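Local coordinates for putative lipoprotein (Bacteroides thetaiotaomicron, PDB 4Q1Z) that is of unknown function but belongs to the DUF4876 family and, as a putative lipoprotein, is probably attached to the bacterial cell envelope, at residues L152-G155 against T156-K160; A300-I304 against K305-D309; R324-G327 against V328-A331; T334-A338 against T339-L343. One frame throughout, in Å; residues are numbered along the deposited sequence.

Interaction 1. Residues L152-G155 against T156-K160; sequences LTPG and TATTK
P154 and T158 meet across a kink at P154-G155, where a cis T153-P154 peptide bond is followed by a helical conformation at G155 (phi -41°, psi -53°); no backbone bond closes the bend, for P154 O lies 3.2 Å from T156 N at an angle too poor for hydrogen bonding. The side-chain contact across the bend is apolar. The methyl group of T158 comes up against the proline ring, CG2 standing 3.6 Å from both P154 CB and P154 CG, and the two side chains cross at about a right angle. With T158 OG1 opposite the backbone N (chi1 179°), CG2 is placed between N and the carbonyl carbon, on the proline side. There OG1 accepts from K160 N at 3.1 Å, an ST turn that settles the rotation of the threonine. T156 turns away from the bend, its OG1 bonded to S260 OG. The carbonyl groups of P154 and G155 are taken by NE and NH2 of R324, respectively. The loop leaves strand 148-152 at L152, whose side chain is packed against strands 265-269, 172-175 and 299-303, and it leads eventually to strand 172-175.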
loop_
_atom_site.group_PDB
_atom_site.type_symbol
_atom_site.label_atom_id
_atom_site.label_comp_id
_atom_site.label_asym_id
_atom_site.label_seq_id
_atom_site.Cartn_x
_atom_site.Cartn_y
_atom_site.Cartn_z
ATOM N N LEU A 152 -2.657 7.010 13.825
ATOM C CA LEU A 152 -1.764 7.733 14.726
ATOM C C LEU A 152 -2.504 8.800 15.494
ATOM O O LEU A 152 -3.581 9.219 15.087
ATOM C CB LEU A 152 -0.549 8.376 13.976
ATOM C CG LEU A 152 0.205 7.579 12.893
ATOM C CD1 LEU A 152 1.314 8.395 12.365
ATOM C CD2 LEU A 152 0.791 6.272 13.429
ATOM N N THR A 153 -1.880 9.269 16.584
ATOM C CA THR A 153 -2.351 10.363 17.420
ATOM C C THR A 153 -1.606 11.685 17.046
ATOM O O THR A 153 -0.423 11.622 16.674
ATOM C CB THR A 153 -2.162 10.023 18.909
ATOM O OG1 THR A 153 -2.909 10.959 19.704
ATOM C CG2 THR A 153 -0.709 10.027 19.342
ATOM N N PRO A 154 -2.226 12.890 17.198
ATOM C CA PRO A 154 -3.639 13.176 17.568
ATOM C C PRO A 154 -4.595 12.605 16.524
ATOM O O PRO A 154 -4.329 12.804 15.344
ATOM C CB PRO A 154 -3.682 14.723 17.593
ATOM C CG PRO A 154 -2.245 15.143 17.752
ATOM C CD PRO A 154 -1.497 14.146 16.938
ATOM N N GLY A 155 -5.628 11.858 16.954
ATOM C CA GLY A 155 -6.652 11.254 16.097
ATOM C C GLY A 155 -7.110 12.174 14.985
ATOM O O GLY A 155 -7.037 11.809 13.815
ATOM N N THR A 156 -7.520 13.410 15.349
ATOM C CA THR A 156 -7.849 14.498 14.416
ATOM C C THR A 156 -6.665 15.443 14.355
ATOM O O THR A 156 -6.085 15.759 15.384
ATOM C CB THR A 156 -9.126 15.240 14.833
ATOM O OG1 THR A 156 -10.137 14.286 15.184
ATOM C CG2 THR A 156 -9.636 16.199 13.733
ATOM N N ALA A 157 -6.308 15.898 13.164
ATOM C CA ALA A 157 -5.185 16.817 12.960
ATOM C C ALA A 157 -5.356 18.106 13.787
ATOM O O ALA A 157 -6.458 18.659 13.890
ATOM C CB ALA A 157 -5.033 17.150 11.484
ATOM N N THR A 158 -4.257 18.543 14.406
ATOM C CA THR A 158 -4.219 19.727 15.246
ATOM C C THR A 158 -2.824 20.334 15.252
ATOM O O THR A 158 -1.828 19.632 15.043
ATOM C CB THR A 158 -4.702 19.423 16.674
ATOM O OG1 THR A 158 -4.606 20.628 17.427
ATOM C CG2 THR A 158 -3.908 18.333 17.359
ATOM N N THR A 159 -2.774 21.649 15.489
ATOM C CA THR A 159 -1.552 22.442 15.585
ATOM C C THR A 159 -0.972 22.276 16.997
ATOM O O THR A 159 0.212 22.531 17.189
ATOM C CB THR A 159 -1.841 23.915 15.206
ATOM O OG1 THR A 159 -3.012 24.399 15.901
ATOM C CG2 THR A 159 -2.002 24.095 13.695
ATOM N N LYS A 160 -1.814 21.841 17.978
ATOM C CA LYS A 160 -1.452 21.522 19.365
ATOM C C LYS A 160 -0.458 20.354 19.318
ATOM O O LYS A 160 -0.785 19.270 18.827
ATOM C CB LYS A 160 -2.718 21.182 20.170
ATOM C CG LYS A 160 -3.090 22.216 21.207
ATOM C CD LYS A 160 -3.806 23.434 20.621
ATOM C CE LYS A 160 -3.864 24.568 21.620
ATOM N NZ LYS A 160 -4.786 24.282 22.756
#

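Interaction 2. Residues A300-I304 against K305-D309; sequences AKIPI and KYVLD
P303 and Y306 are joined twice, by a backbone bond and by ring packing. The hydrogen bonds come first: Y306 N gives to P303 O over 2.9 Å, nearly straight at 158°, and V307 N gives to I304 O over a longer 3.3 Å. In both cases the donor stands well above the carbonyl plane. Two consecutive bonds of this kind, each spanning three residues, make a short 3-10 turn. It links strand 299-303, in a three-stranded antiparallel sheet, to strand 307-312 at the margin of the large mixed sheet, where the chain turns a corner at L308 in a classic beta bulge, L308 and D309 both facing I268.

The second kind of interaction is CH-pi. P303 lays CB over one face of the tyrosine ring, 4.0 Å from the centroid of Y306 and only 15° off its normal, while P303 CG lies 3.7 Å from Y306 CE2. The phenol ring can lie over the proline because its CG points opposite the carbonyl carbon (chi1 -73°), and Y306 OH is held beyond the turn by E275 OE1. With an alanine here, P303 would probably lose the cover over its ring and E275 its hydroxyl partner.

Apolar contact is the third kind. The CG2 methyls of I302 and V307 meet at 4.1 Å on crossing side chains. Separately, V307 CG2 makes a van der Waals contact with a backbone oxygen, 3.7 Å from P303 O.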
loop_
_atom_site.group_PDB
_atom_site.type_symbol
_atom_site.label_atom_id
_atom_site.label_comp_id
_atom_site.label_asym_id
_atom_site.label_seq_id
_atom_site.Cartn_x
_atom_site.Cartn_y
_atom_site.Cartn_z
ATOM N N ALA A 300 1.298 3.807 21.319
ATOM C CA ALA A 300 2.283 2.765 20.972
ATOM C C ALA A 300 3.365 3.355 20.135
ATOM O O ALA A 300 3.081 4.105 19.204
ATOM C CB ALA A 300 1.612 1.615 20.233
ATOM N N LYS A 301 4.616 3.049 20.483
ATOM C CA LYS A 301 5.790 3.531 19.755
ATOM C C LYS A 301 6.001 2.642 18.558
ATOM O O LYS A 301 6.407 1.493 18.699
ATOM C CB LYS A 301 7.037 3.602 20.655
ATOM C CG LYS A 301 6.994 4.756 21.641
ATOM C CD LYS A 301 8.284 4.778 22.429
ATOM C CE LYS A 301 8.087 5.373 23.808
ATOM N NZ LYS A 301 9.336 5.373 24.610
ATOM N N ILE A 302 5.648 3.160 17.380
ATOM C CA ILE A 302 5.775 2.431 16.121
ATOM C C ILE A 302 7.113 2.805 15.463
ATOM O O ILE A 302 7.256 3.947 15.017
ATOM C CB ILE A 302 4.555 2.709 15.200
ATOM C CG1 ILE A 302 3.236 2.184 15.854
ATOM C CG2 ILE A 302 4.764 2.147 13.773
ATOM C CD1 ILE A 302 1.999 2.862 15.377
ATOM N N PRO A 303 8.103 1.875 15.374
ATOM C CA PRO A 303 9.362 2.208 14.690
ATOM C C PRO A 303 9.124 2.567 13.222
ATOM O O PRO A 303 8.541 1.787 12.448
ATOM C CB PRO A 303 10.192 0.921 14.849
ATOM C CG PRO A 303 9.621 0.279 16.089
ATOM C CD PRO A 303 8.147 0.492 15.877
ATOM N N ILE A 304 9.555 3.776 12.855
ATOM C CA ILE A 304 9.489 4.337 11.499
ATOM C C ILE A 304 10.131 3.352 10.466
ATOM O O ILE A 304 9.641 3.225 9.344
ATOM C CB ILE A 304 10.182 5.737 11.515
ATOM C CG1 ILE A 304 9.194 6.823 11.992
ATOM C CG2 ILE A 304 10.835 6.109 10.189
ATOM C CD1 ILE A 304 9.881 8.131 12.511
ATOM N N LYS A 305 11.173 2.626 10.884
ATOM C CA LYS A 305 11.897 1.672 10.044
ATOM C C LYS A 305 11.036 0.428 9.689
ATOM O O LYS A 305 11.407 -0.319 8.779
ATOM C CB LYS A 305 13.229 1.254 10.714
ATOM C CG LYS A 305 13.105 0.534 12.066
ATOM C CD LYS A 305 14.392 -0.208 12.436
ATOM C CE LYS A 305 14.381 -0.728 13.853
ATOM N NZ LYS A 305 15.584 -1.549 14.179
ATOM N N TYR A 306 9.913 0.201 10.413
ATOM C CA TYR A 306 9.029 -0.945 10.171
ATOM C C TYR A 306 7.890 -0.620 9.200
ATOM O O TYR A 306 7.238 -1.533 8.689
ATOM C CB TYR A 306 8.387 -1.401 11.487
ATOM C CG TYR A 306 9.237 -2.139 12.512
ATOM C CD1 TYR A 306 10.555 -2.495 12.239
ATOM C CD2 TYR A 306 8.718 -2.471 13.762
ATOM C CE1 TYR A 306 11.343 -3.129 13.199
ATOM C CE2 TYR A 306 9.487 -3.141 14.714
ATOM C CZ TYR A 306 10.791 -3.476 14.425
ATOM O OH TYR A 306 11.517 -4.133 15.383
ATOM N N VAL A 307 7.636 0.674 8.968
ATOM C CA VAL A 307 6.519 1.152 8.182
ATOM C C VAL A 307 6.677 0.824 6.662
ATOM O O VAL A 307 7.657 1.185 6.025
ATOM C CB VAL A 307 6.227 2.657 8.460
ATOM C CG1 VAL A 307 5.014 3.139 7.676
ATOM C CG2 VAL A 307 5.995 2.891 9.948
ATOM N N LEU A 308 5.648 0.147 6.114
ATOM C CA LEU A 308 5.484 -0.264 4.719
ATOM C C LEU A 308 4.797 0.859 3.915
ATOM O O LEU A 308 5.210 1.129 2.776
ATOM C CB LEU A 308 4.667 -1.570 4.662
ATOM C CG LEU A 308 5.369 -2.840 5.131
ATOM C CD1 LEU A 308 4.421 -3.993 5.177
ATOM C CD2 LEU A 308 6.523 -3.196 4.226
ATOM N N ASP A 309 3.754 1.521 4.515
ATOM C CA ASP A 309 3.080 2.677 3.916
ATOM C C ASP A 309 2.411 3.537 4.995
ATOM O O ASP A 309 1.909 3.006 5.982
ATOM C CB ASP A 309 2.057 2.281 2.813
ATOM C CG ASP A 309 1.600 3.411 1.855
ATOM O OD1 ASP A 309 2.363 4.376 1.649
ATOM O OD2 ASP A 309 0.530 3.271 1.243
#

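Interaction 3. Residues R324-G327 against V328-A331; sequences RVPG and VLDA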
loop_
_atom_site.group_PDB
_atom_site.type_symbol
_atom_site.label_atom_id
_atom_site.label_comp_id
_atom_site.label_asym_id
_atom_site.label_seq_id
_atom_site.Cartn_x
_atom_site.Cartn_y
_atom_site.Cartn_z
ATOM N N ARG A 324 0.913 14.568 11.825
ATOM C CA ARG A 324 1.310 13.614 12.869
ATOM C C ARG A 324 2.038 12.396 12.248
ATOM O O ARG A 324 2.555 11.551 12.980
ATOM C CB ARG A 324 0.145 13.178 13.794
ATOM C CG ARG A 324 -1.127 12.610 13.143
ATOM C CD ARG A 324 -2.115 13.724 12.936
ATOM N NE ARG A 324 -3.472 13.247 12.725
ATOM C CZ ARG A 324 -4.115 13.237 11.563
ATOM N NH1 ARG A 324 -3.504 13.625 10.451
ATOM N NH2 ARG A 324 -5.373 12.829 11.503
ATOM N N VAL A 325 2.118 12.320 10.910
ATOM C CA VAL A 325 2.885 11.269 10.253
ATOM C C VAL A 325 4.319 11.833 10.110
ATOM O O VAL A 325 4.498 12.950 9.577
ATOM C CB VAL A 325 2.307 10.773 8.877
ATOM C CG1 VAL A 325 3.204 9.712 8.243
ATOM C CG2 VAL A 325 0.890 10.231 9.011
ATOM N N PRO A 326 5.353 11.088 10.560
ATOM C CA PRO A 326 6.725 11.556 10.331
ATOM C C PRO A 326 6.988 11.781 8.823
ATOM O O PRO A 326 6.595 10.960 7.982
ATOM C CB PRO A 326 7.573 10.425 10.916
ATOM C CG PRO A 326 6.647 9.707 11.887
ATOM C CD PRO A 326 5.337 9.757 11.206
ATOM N N GLY A 327 7.598 12.937 8.512
ATOM C CA GLY A 327 7.906 13.423 7.169
ATOM C C GLY A 327 8.568 12.433 6.235
ATOM O O GLY A 327 8.297 12.455 5.030
ATOM N N VAL A 328 9.430 11.556 6.768
ATOM C CA VAL A 328 10.100 10.520 5.964
ATOM C C VAL A 328 9.080 9.519 5.415
ATOM O O VAL A 328 9.321 8.950 4.347
ATOM C CB VAL A 328 11.253 9.773 6.692
ATOM C CG1 VAL A 328 12.407 10.707 6.955
ATOM C CG2 VAL A 328 10.785 9.112 7.989
ATOM N N LEU A 329 7.953 9.302 6.144
ATOM C CA LEU A 329 6.901 8.361 5.736
ATOM C C LEU A 329 5.879 9.034 4.829
ATOM O O LEU A 329 5.448 8.430 3.854
ATOM C CB LEU A 329 6.231 7.744 6.961
ATOM C CG LEU A 329 7.163 6.959 7.903
ATOM C CD1 LEU A 329 6.449 6.554 9.171
ATOM C CD2 LEU A 329 7.799 5.765 7.196
ATOM N N ASP A 330 5.489 10.269 5.160
ATOM C CA ASP A 330 4.580 11.086 4.371
ATOM C C ASP A 330 4.922 12.559 4.607
ATOM O O ASP A 330 4.709 13.050 5.698
ATOM C CB ASP A 330 3.093 10.780 4.670
ATOM C CG ASP A 330 2.092 11.373 3.679
ATOM O OD1 ASP A 330 2.512 12.176 2.798
ATOM O OD2 ASP A 330 0.891 11.062 3.798
ATOM N N ALA A 331 5.507 13.232 3.595
ATOM C CA ALA A 331 5.920 14.643 3.630
ATOM C C ALA A 331 4.737 15.587 3.415
ATOM O O ALA A 331 4.861 16.787 3.625
ATOM C CB ALA A 331 6.970 14.895 2.557
#
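V328 follows G327 into a single helical turn wrapped about the carbonyl of P326; its own side chain leaves the turn to meet I304. L329 comes next, and its N gives to P326 O at 2.8 Å from above the carbonyl plane. Its CB rests on the same oxygen and also 3.8 Å from V325 CG1, while the rest of the leucine runs alongside the proline ring, pointing the same way, with CD1 4.0 Å from P326 CD. At D330 a second donor reaches P326 O, the N at 3.1 Å and only 16° from the carbonyl plane. One oxygen thus accepts the i+3 bond of a beta-turn and the i+4 bond of an alpha-turn, in the long loop between strands 307-312 and 344-347. D330 CB meets V325 CG1 at 3.7 Å; that methyl lies opposite the valine N (chi1 178°), which brings it between L329 and D330. The carboxylate is spread over several donors: OD2 takes E312 N and S374 OG, and OD1 takes G332 N two residues on, as in an Asx turn. D330 O receives a CA-H contact from G327 CA at 3.5 Å. A331 brings CB to 3.7 Å from G327 O.

Interaction 4. Residues T334-A338 against T339-L343; sequences TWVGA and TYCGL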
loop_
_atom_site.group_PDB
_atom_site.type_symbol
_atom_site.label_atom_id
_atom_site.label_comp_id
_atom_site.label_asym_id
_atom_site.label_seq_id
_atom_site.Cartn_x
_atom_site.Cartn_y
_atom_site.Cartn_z
ATOM N N THR A 334 -3.303 14.890 2.573
ATOM C CA THR A 334 -4.401 14.618 1.615
ATOM C C THR A 334 -5.697 14.936 2.350
ATOM O O THR A 334 -5.663 15.092 3.567
ATOM C CB THR A 334 -4.330 13.210 0.994
ATOM O OG1 THR A 334 -5.224 13.157 -0.118
ATOM C CG2 THR A 334 -4.632 12.105 1.981
ATOM N N TRP A 335 -6.806 15.130 1.633
ATOM C CA TRP A 335 -8.081 15.552 2.246
ATOM C C TRP A 335 -9.228 15.392 1.266
ATOM O O TRP A 335 -8.999 15.107 0.091
ATOM C CB TRP A 335 -8.000 17.051 2.707
ATOM C CG TRP A 335 -7.830 18.033 1.572
ATOM C CD1 TRP A 335 -8.824 18.617 0.838
ATOM C CD2 TRP A 335 -6.589 18.438 0.963
ATOM N NE1 TRP A 335 -8.284 19.372 -0.183
ATOM C CE2 TRP A 335 -6.914 19.285 -0.129
ATOM C CE3 TRP A 335 -5.235 18.171 1.233
ATOM C CZ2 TRP A 335 -5.928 19.901 -0.926
ATOM C CZ3 TRP A 335 -4.261 18.747 0.422
ATOM C CH2 TRP A 335 -4.608 19.621 -0.628
ATOM N N VAL A 336 -10.466 15.602 1.752
ATOM C CA VAL A 336 -11.688 15.588 0.950
ATOM C C VAL A 336 -12.425 16.900 1.245
ATOM O O VAL A 336 -13.390 17.247 0.562
ATOM C CB VAL A 336 -12.584 14.335 1.102
ATOM C CG1 VAL A 336 -11.873 13.101 0.593
ATOM C CG2 VAL A 336 -13.085 14.153 2.530
ATOM N N GLY A 337 -11.930 17.623 2.245
ATOM C CA GLY A 337 -12.389 18.957 2.604
ATOM C C GLY A 337 -13.698 19.087 3.326
ATOM O O GLY A 337 -14.098 20.197 3.644
ATOM N N ALA A 338 -14.367 17.982 3.591
ATOM C CA ALA A 338 -15.636 18.000 4.317
ATOM C C ALA A 338 -15.901 16.681 4.998
ATOM O O ALA A 338 -15.362 15.655 4.585
ATOM C CB ALA A 338 -16.778 18.318 3.366
ATOM N N THR A 339 -16.738 16.710 6.043
ATOM C CA THR A 339 -17.186 15.508 6.713
ATOM C C THR A 339 -18.535 15.113 6.108
ATOM O O THR A 339 -19.314 15.979 5.679
ATOM C CB THR A 339 -17.257 15.677 8.238
ATOM O OG1 THR A 339 -18.248 16.641 8.616
ATOM C CG2 THR A 339 -15.916 15.983 8.852
ATOM N N TYR A 340 -18.762 13.819 6.059
ATOM C CA TYR A 340 -20.011 13.237 5.637
ATOM C C TYR A 340 -20.432 13.650 4.254
ATOM O O TYR A 340 -21.574 13.934 4.031
ATOM C CB TYR A 340 -21.105 13.500 6.666
ATOM C CG TYR A 340 -20.777 12.942 8.016
ATOM C CD1 TYR A 340 -20.885 11.603 8.279
ATOM C CD2 TYR A 340 -20.321 13.749 9.009
ATOM C CE1 TYR A 340 -20.561 11.093 9.509
ATOM C CE2 TYR A 340 -19.998 13.248 10.235
ATOM C CZ TYR A 340 -20.114 11.920 10.473
ATOM O OH TYR A 340 -19.797 11.446 11.699
ATOM N N CYS A 341 -19.489 13.651 3.325
ATOM C CA CYS A 341 -19.751 14.021 1.937
ATOM C C CYS A 341 -19.717 12.805 0.997
ATOM O O CYS A 341 -20.043 12.942 -0.187
ATOM C CB CYS A 341 -18.817 15.133 1.460
ATOM S SG CYS A 341 -17.069 14.703 1.458
ATOM N N GLY A 342 -19.390 11.635 1.548
ATOM C CA GLY A 342 -19.349 10.367 0.829
ATOM C C GLY A 342 -18.276 10.298 -0.225
ATOM O O GLY A 342 -18.471 9.643 -1.245
ATOM N N LEU A 343 -17.153 11.001 -0.003
ATOM C CA LEU A 343 -16.020 11.050 -0.922
ATOM C C LEU A 343 -14.753 10.565 -0.236
ATOM O O LEU A 343 -14.546 10.771 0.972
ATOM C CB LEU A 343 -15.805 12.470 -1.491
ATOM C CG LEU A 343 -17.010 13.159 -2.181
ATOM C CD1 LEU A 343 -16.648 14.556 -2.637
ATOM C CD2 LEU A 343 -17.555 12.347 -3.351
#
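The carbonyl oxygen of L343 is covered by the isopropyl group of V336, whose CG1 lies 3.6 Å and whose CG2 lies 4.0 Å from that oxygen. This is van der Waals contact, and the same holds for the whole interaction, since T334-A338 and T339-L343 exchange no hydrogen bond. V336 straddles two partners. One branch, CG1, stands opposite the carbonyl carbon (chi1 -65°) and faces the backbone of L343; the other, CG2, touches both that oxygen and, at 4.2 Å, C341 SG. From the far limb C341 answers with SG folded over its own backbone (chi1 62°), which sets the sulfur 4.1 Å from A338 CB and 3.7 Å from A338 O.

The arrangement is an irregular loop folded back on itself, in which V336 and L343 have CA atoms 6.5 Å apart. Positive phi at G337, Y340 and G342 marks its sharp bends; the glycines adopt this conformation readily, whereas Y340 does so despite carrying a side chain. The loop is the last part of the connection from strand 307-312, and it runs straight into strand 344-347.

An alanine in place of V336 would probably take away the methyls that touch C341 SG and the L343 carbonyl, opening a gap between the limbs. V336 also touches Y115 and I345, and the backbones of Y340 and G342 bond to C116 and G117. At the start of the loop, W335 makes a cation-pi contact with R380.

Overall arrangement
Along the chain the four turns come in series, and three of them gather in space. Interaction 3 lies between its neighbours, its centre 13 Å from that of interaction 1 and 11 Å from that of interaction 2. R324 joins 324-331 to the loop 152-160, while P326, V328 and L329 pack on I304 and V307 of 300-309; L152 and I302 connect interactions 1 and 2. Interaction 4 continues the same strand connection, 307-312 to 344-347, but stands apart, its centre 21 Å from that of interaction 3. Interactions 1 and 2 lie in connections between the large mixed sheet and the three-stranded one, whereas interactions 3 and 4 share one long connection within the large sheet.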